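Local coordinates for protein metalloprotease stcE (Escherichia coli, PDB 4DNY) that is a secreted zinc metalloprotease of the metzincin group, a mucinase that probably cleaves O-linked glycoproteins and serves bacterial adhesion and immune evasion, at residues Ser43-His48 with Ile68-Gly73; Ser47-Asn52 with Lys79-Val84. All blocks are in the same frame, centred on the assembly; numbering follows the deposited sequence.

Contact 1 of 2, residues Ser43-His48 with Ile68-Gly73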
loop_
_atom_site.group_PDB
_atom_site.type_symbol
_atom_site.label_atom_id
_atom_site.label_comp_id
_atom_site.label_asym_id
_atom_site.label_seq_id
_atom_site.Cartn_x
_atom_site.Cartn_y
_atom_site.Cartn_z
ATOM N N SER A 43 -5.711 -6.325 -6.482
ATOM C CA SER A 43 -5.062 -7.407 -7.222
ATOM C C SER A 43 -3.631 -7.109 -7.677
ATOM O O SER A 43 -2.780 -7.969 -7.624
ATOM C CB SER A 43 -5.934 -7.819 -8.429
ATOM O OG SER A 43 -7.160 -8.324 -7.940
ATOM N N SER A 44 -3.341 -5.873 -8.118
ATOM C CA SER A 44 -2.006 -5.582 -8.624
ATOM C C SER A 44 -0.995 -5.532 -7.520
ATOM O O SER A 44 0.098 -6.007 -7.684
ATOM C CB SER A 44 -1.943 -4.271 -9.476
ATOM O OG SER A 44 -2.216 -3.140 -8.708
ATOM N N ILE A 45 -1.377 -4.976 -6.369
ATOM C CA ILE A 45 -0.487 -4.979 -5.192
ATOM C C ILE A 45 -0.218 -6.424 -4.814
ATOM O O ILE A 45 0.916 -6.815 -4.559
ATOM C CB ILE A 45 -1.134 -4.220 -3.996
ATOM C CG1 ILE A 45 -1.240 -2.684 -4.282
ATOM C CG2 ILE A 45 -0.279 -4.442 -2.703
ATOM C CD1 ILE A 45 -1.851 -1.912 -3.146
ATOM N N HIS A 46 -1.288 -7.257 -4.807
ATOM C CA HIS A 46 -1.158 -8.655 -4.456
ATOM C C HIS A 46 -0.129 -9.364 -5.377
ATOM O O HIS A 46 0.761 -10.080 -4.920
ATOM C CB HIS A 46 -2.542 -9.326 -4.578
ATOM C CG HIS A 46 -2.716 -10.536 -3.727
ATOM N ND1 HIS A 46 -3.967 -10.947 -3.281
ATOM C CD2 HIS A 46 -1.816 -11.401 -3.197
ATOM C CE1 HIS A 46 -3.814 -12.019 -2.509
ATOM N NE2 HIS A 46 -2.529 -12.332 -2.467
ATOM N N SER A 47 -0.272 -9.129 -6.678
ATOM C CA SER A 47 0.616 -9.758 -7.698
ATOM C C SER A 47 2.086 -9.328 -7.469
ATOM O O SER A 47 2.980 -10.136 -7.500
ATOM C CB SER A 47 0.160 -9.421 -9.135
ATOM O OG SER A 47 0.225 -8.018 -9.310
ATOM N N HIS A 48 2.293 -8.040 -7.222
ATOM C CA HIS A 48 3.653 -7.541 -6.968
ATOM C C HIS A 48 4.280 -8.034 -5.685
ATOM O O HIS A 48 5.495 -8.276 -5.619
ATOM C CB HIS A 48 3.672 -5.988 -7.063
ATOM C CG HIS A 48 3.511 -5.498 -8.463
ATOM N ND1 HIS A 48 4.310 -5.944 -9.503
ATOM C CD2 HIS A 48 2.640 -4.616 -8.990
ATOM C CE1 HIS A 48 3.918 -5.354 -10.620
ATOM N NE2 HIS A 48 2.922 -4.531 -10.329
ATOM N N ILE A 68 -7.790 3.407 -2.835
ATOM C CA ILE A 68 -6.802 2.373 -2.960
ATOM C C ILE A 68 -7.071 1.271 -1.949
ATOM O O ILE A 68 -7.138 1.511 -0.752
ATOM C CB ILE A 68 -5.404 2.939 -2.659
ATOM C CG1 ILE A 68 -5.120 4.094 -3.686
ATOM C CG2 ILE A 68 -4.335 1.829 -2.720
ATOM C CD1 ILE A 68 -3.978 5.002 -3.288
ATOM N N TYR A 69 -7.117 0.027 -2.441
ATOM C CA TYR A 69 -7.476 -1.099 -1.593
ATOM C C TYR A 69 -6.295 -2.027 -1.353
ATOM O O TYR A 69 -5.685 -2.522 -2.312
ATOM C CB TYR A 69 -8.604 -1.905 -2.240
ATOM C CG TYR A 69 -9.907 -1.119 -2.334
ATOM C CD1 TYR A 69 -10.845 -1.170 -1.336
ATOM C CD2 TYR A 69 -10.153 -0.298 -3.446
ATOM C CE1 TYR A 69 -12.045 -0.476 -1.451
ATOM C CE2 TYR A 69 -11.345 0.412 -3.557
ATOM C CZ TYR A 69 -12.265 0.325 -2.520
ATOM O OH TYR A 69 -13.466 1.037 -2.612
ATOM N N LEU A 70 -5.980 -2.312 -0.084
ATOM C CA LEU A 70 -4.967 -3.317 0.169
ATOM C C LEU A 70 -5.587 -4.732 0.038
ATOM O O LEU A 70 -6.707 -4.942 0.440
ATOM C CB LEU A 70 -4.355 -3.082 1.554
ATOM C CG LEU A 70 -3.629 -1.773 1.797
ATOM C CD1 LEU A 70 -2.766 -1.912 3.076
ATOM C CD2 LEU A 70 -2.672 -1.412 0.644
ATOM N N PRO A 71 -4.855 -5.659 -0.583
ATOM C CA PRO A 71 -5.386 -7.022 -0.762
ATOM C C PRO A 71 -5.450 -7.828 0.532
ATOM O O PRO A 71 -4.775 -7.490 1.524
ATOM C CB PRO A 71 -4.407 -7.612 -1.743
ATOM C CG PRO A 71 -3.057 -6.915 -1.432
ATOM C CD PRO A 71 -3.476 -5.527 -1.096
ATOM N N GLN A 72 -6.207 -8.940 0.515
ATOM C CA GLN A 72 -6.218 -9.888 1.592
ATOM C C GLN A 72 -5.829 -11.249 1.037
ATOM O O GLN A 72 -6.100 -11.544 -0.114
ATOM C CB GLN A 72 -7.608 -9.992 2.219
ATOM C CG GLN A 72 -8.097 -8.744 2.910
ATOM C CD GLN A 72 -7.406 -8.490 4.251
ATOM O OE1 GLN A 72 -7.145 -9.426 5.004
ATOM N NE2 GLN A 72 -7.222 -7.231 4.581
ATOM N N GLY A 73 -5.214 -12.078 1.876
ATOM C CA GLY A 73 -4.915 -13.456 1.500
ATOM C C GLY A 73 -3.734 -13.993 2.233
ATOM O O GLY A 73 -2.867 -13.251 2.722
#

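Contact 2 of 2, residues Ser47-Asn52 with Lys79-Val84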
loop_
_atom_site.group_PDB
_atom_site.type_symbol
_atom_site.label_atom_id
_atom_site.label_comp_id
_atom_site.label_asym_id
_atom_site.label_seq_id
_atom_site.Cartn_x
_atom_site.Cartn_y
_atom_site.Cartn_z
ATOM N N SER A 47 -0.272 -9.129 -6.678
ATOM C CA SER A 47 0.616 -9.758 -7.698
ATOM C C SER A 47 2.086 -9.328 -7.469
ATOM O O SER A 47 2.980 -10.136 -7.500
ATOM C CB SER A 47 0.160 -9.421 -9.135
ATOM O OG SER A 47 0.225 -8.018 -9.310
ATOM N N HIS A 48 2.293 -8.040 -7.222
ATOM C CA HIS A 48 3.653 -7.541 -6.968
ATOM C C HIS A 48 4.280 -8.034 -5.685
ATOM O O HIS A 48 5.495 -8.276 -5.619
ATOM C CB HIS A 48 3.672 -5.988 -7.063
ATOM C CG HIS A 48 3.511 -5.498 -8.463
ATOM N ND1 HIS A 48 4.310 -5.944 -9.503
ATOM C CD2 HIS A 48 2.640 -4.616 -8.990
ATOM C CE1 HIS A 48 3.918 -5.354 -10.620
ATOM N NE2 HIS A 48 2.922 -4.531 -10.329
ATOM N N LEU A 49 3.444 -8.359 -4.693
ATOM C CA LEU A 49 3.934 -8.906 -3.448
ATOM C C LEU A 49 4.302 -10.382 -3.494
ATOM O O LEU A 49 4.939 -10.900 -2.593
ATOM C CB LEU A 49 2.929 -8.635 -2.309
ATOM C CG LEU A 49 2.820 -7.174 -1.807
ATOM C CD1 LEU A 49 1.716 -7.009 -0.784
ATOM C CD2 LEU A 49 4.202 -6.732 -1.227
ATOM N N THR A 50 3.920 -11.054 -4.578
ATOM C CA THR A 50 4.316 -12.459 -4.705
ATOM C C THR A 50 5.830 -12.589 -4.875
ATOM O O THR A 50 6.413 -13.602 -4.461
ATOM C CB THR A 50 3.511 -13.189 -5.828
ATOM O OG1 THR A 50 3.760 -12.566 -7.062
ATOM C CG2 THR A 50 2.032 -13.146 -5.538
ATOM N N ASN A 51 6.454 -11.607 -5.513
ATOM C CA ASN A 51 7.925 -11.624 -5.734
ATOM C C ASN A 51 8.717 -10.522 -5.029
ATOM O O ASN A 51 9.937 -10.383 -5.247
ATOM C CB ASN A 51 8.230 -11.614 -7.234
ATOM C CG ASN A 51 7.722 -12.865 -7.926
ATOM O OD1 ASN A 51 6.920 -12.752 -8.848
ATOM N ND2 ASN A 51 8.146 -14.055 -7.458
ATOM N N ASN A 52 8.029 -9.733 -4.189
ATOM C CA ASN A 52 8.639 -8.645 -3.437
ATOM C C ASN A 52 8.198 -8.621 -1.999
ATOM O O ASN A 52 7.025 -8.875 -1.719
ATOM C CB ASN A 52 8.263 -7.297 -4.071
ATOM C CG ASN A 52 8.877 -7.129 -5.462
ATOM O OD1 ASN A 52 10.031 -6.745 -5.569
ATOM N ND2 ASN A 52 8.116 -7.415 -6.516
ATOM N N LYS A 79 4.316 -9.328 4.527
ATOM C CA LYS A 79 4.520 -8.368 3.452
ATOM C C LYS A 79 4.206 -6.954 3.927
ATOM O O LYS A 79 3.411 -6.730 4.820
ATOM C CB LYS A 79 3.641 -8.714 2.239
ATOM C CG LYS A 79 3.951 -10.046 1.627
ATOM C CD LYS A 79 5.352 -10.129 1.074
ATOM C CE LYS A 79 5.651 -11.480 0.387
ATOM N NZ LYS A 79 6.811 -11.479 -0.476
ATOM N N MET A 80 4.777 -5.963 3.200
ATOM C CA MET A 80 4.636 -4.544 3.561
ATOM C C MET A 80 4.246 -3.690 2.370
ATOM O O MET A 80 4.606 -3.989 1.236
ATOM C CB MET A 80 5.910 -4.024 4.236
ATOM C CG MET A 80 6.150 -4.674 5.550
ATOM S SD MET A 80 7.724 -4.169 6.284
ATOM C CE MET A 80 7.554 -2.360 6.527
ATOM N N VAL A 81 3.543 -2.606 2.661
ATOM C CA VAL A 81 3.180 -1.605 1.648
ATOM C C VAL A 81 3.459 -0.223 2.209
ATOM O O VAL A 81 3.002 0.102 3.314
ATOM C CB VAL A 81 1.682 -1.696 1.197
ATOM C CG1 VAL A 81 1.393 -0.650 0.111
ATOM C CG2 VAL A 81 1.426 -3.115 0.657
ATOM N N ARG A 82 4.195 0.577 1.463
ATOM C CA ARG A 82 4.467 1.970 1.811
ATOM C C ARG A 82 3.797 2.877 0.806
ATOM O O ARG A 82 3.770 2.574 -0.394
ATOM C CB ARG A 82 5.995 2.241 1.823
ATOM C CG ARG A 82 6.311 3.662 2.273
ATOM C CD ARG A 82 7.779 3.915 2.341
ATOM N NE ARG A 82 8.431 3.109 3.399
ATOM C CZ ARG A 82 9.411 2.247 3.209
ATOM N NH1 ARG A 82 9.871 2.022 1.954
ATOM N NH2 ARG A 82 9.997 1.590 4.221
ATOM N N PHE A 83 3.213 3.974 1.272
ATOM C CA PHE A 83 2.638 5.042 0.398
ATOM C C PHE A 83 3.396 6.315 0.626
ATOM O O PHE A 83 3.657 6.669 1.775
ATOM C CB PHE A 83 1.177 5.306 0.730
ATOM C CG PHE A 83 0.273 4.188 0.349
ATOM C CD1 PHE A 83 -0.381 4.198 -0.851
ATOM C CD2 PHE A 83 0.058 3.105 1.215
ATOM C CE1 PHE A 83 -1.207 3.137 -1.212
ATOM C CE2 PHE A 83 -0.800 2.071 0.867
ATOM C CZ PHE A 83 -1.412 2.093 -0.346
ATOM N N VAL A 84 3.721 7.008 -0.466
ATOM C CA VAL A 84 4.242 8.359 -0.429
ATOM C C VAL A 84 3.476 9.237 -1.375
ATOM O O VAL A 84 3.489 8.983 -2.587
ATOM C CB VAL A 84 5.780 8.396 -0.781
ATOM C CG1 VAL A 84 6.307 9.838 -0.651
ATOM C CG2 VAL A 84 6.544 7.396 0.057
#

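Contact 1 of 2, residues Ser43-His48 with Ile68-Gly73
Ile45 carries CG2 anti to its backbone N and CG1 anti to its carbonyl carbon (chi1 -68°), and of these two branches one meets Pro71, the other Leu70. The methyl Ile45 CG2 rests on the proline ring, 3.7 Å from Pro71 CD, with the two side chains at roughly a right angle. The longer branch, fully extended, passes the proline and brings Ile45 CD1 to 3.9 Å from Leu70 CD2. On the next residue CG also lies anti to the backbone N (chi1 -155°), which swings the imidazole of His46 beside the other end of the same ring. His46 ND1 is 3.7 Å from Pro71 CB, so the proline is shared between two successive helix residues. These residues belong to helix 43-49, which lies here against residues 68-73, the chain leaving strand 67-69 of the three-stranded mixed sheet and part of the beta-sandwich domain region of the protease. Farther round the imidazole, His46 CE1 approaches Gln72 O to 3.3 Å, while NE2 is hydrogen-bonded to Asp75, a pairing that helps fix the rotation of the ring. The chain continues past the imidazole with Gly73 CA near CE1. From strand 116-119, Trp117 NE1 hydrogen-bonds to Pro71 O, and the hydroxyl of Tyr112 pairs with both Gln72 OE1 and Gly73 N.

Contact 2 of 2, residues Ser47-Asn52 with Lys79-Val84
Lys79 points toward Leu49, meeting segment 47-52 at its CB and again from CD to NZ. At the base, Lys79 CB sits against the fork of Leu49, 4.0 Å from both Leu49 CD1 and Leu49 CD2. CG carries the bend that follows (chi2 -63°), the chain runs extended from there, and the side chains of Lys79 and Leu49 lie alongside each other, pointing opposite ways. Lys79 CD lies 3.5 Å from Asn52 O, and Lys79 CE comes to 3.1 Å from Leu49 O, which leads the ammonium in between the two carbonyls. There Lys79 NZ donates two hydrogen bonds of equal length, 2.9 Å: to Leu49 O, nearly in line with the carbonyl (C=O...N 165°), and to Asn52 O, which it meets from above the carbonyl plane (C=O...N 111°). The positive charge thus ties together two backbone oxygens of 47-52, and probably polarises both.

Leu49 also reaches onto the strand: Leu49 CD2 is 3.7 Å from Met80 O, and CD1 touches Val81 CG2, the two side chains crossing at about a right angle. The segment that carries the acceptors is braced from within. Asn52 ND2 hydrogen-bonds to His48 O at 2.9 Å, the oxygen lying in the plane of the amide, and Thr50 OG1 hydrogen-bonds to Ser47 O. The C-terminal part of helix 43-49 lies over the start of strand 80-86, whose Met80 pairs through its backbone with Ala53 and with Val55 of strand 54-60; Leu49 packs on Val55 too, and His48 reaches strand 25-28.

How the contacts relate
From the N terminus, strand 25-28 and helix 31-35 come first, and helix 43-49 then supplies the first side of both contacts. Contact 1 closes the loop that runs through strand 54-60 to the end of strand 67-69; contact 2 closes the one from 47-52 to the start of strand 80-86. The two loops start on overlapping stretches that share Ser47 and His48, and they cross rather than nest, since 68-73 lies within the second loop and 43-46 before it. The helix thus joins the three-stranded sheet to the five-stranded one. Their apolar sides merge: Ile45 packs on Val81, Leu70 on both Val81 and Phe83, and Ile68 on Phe83.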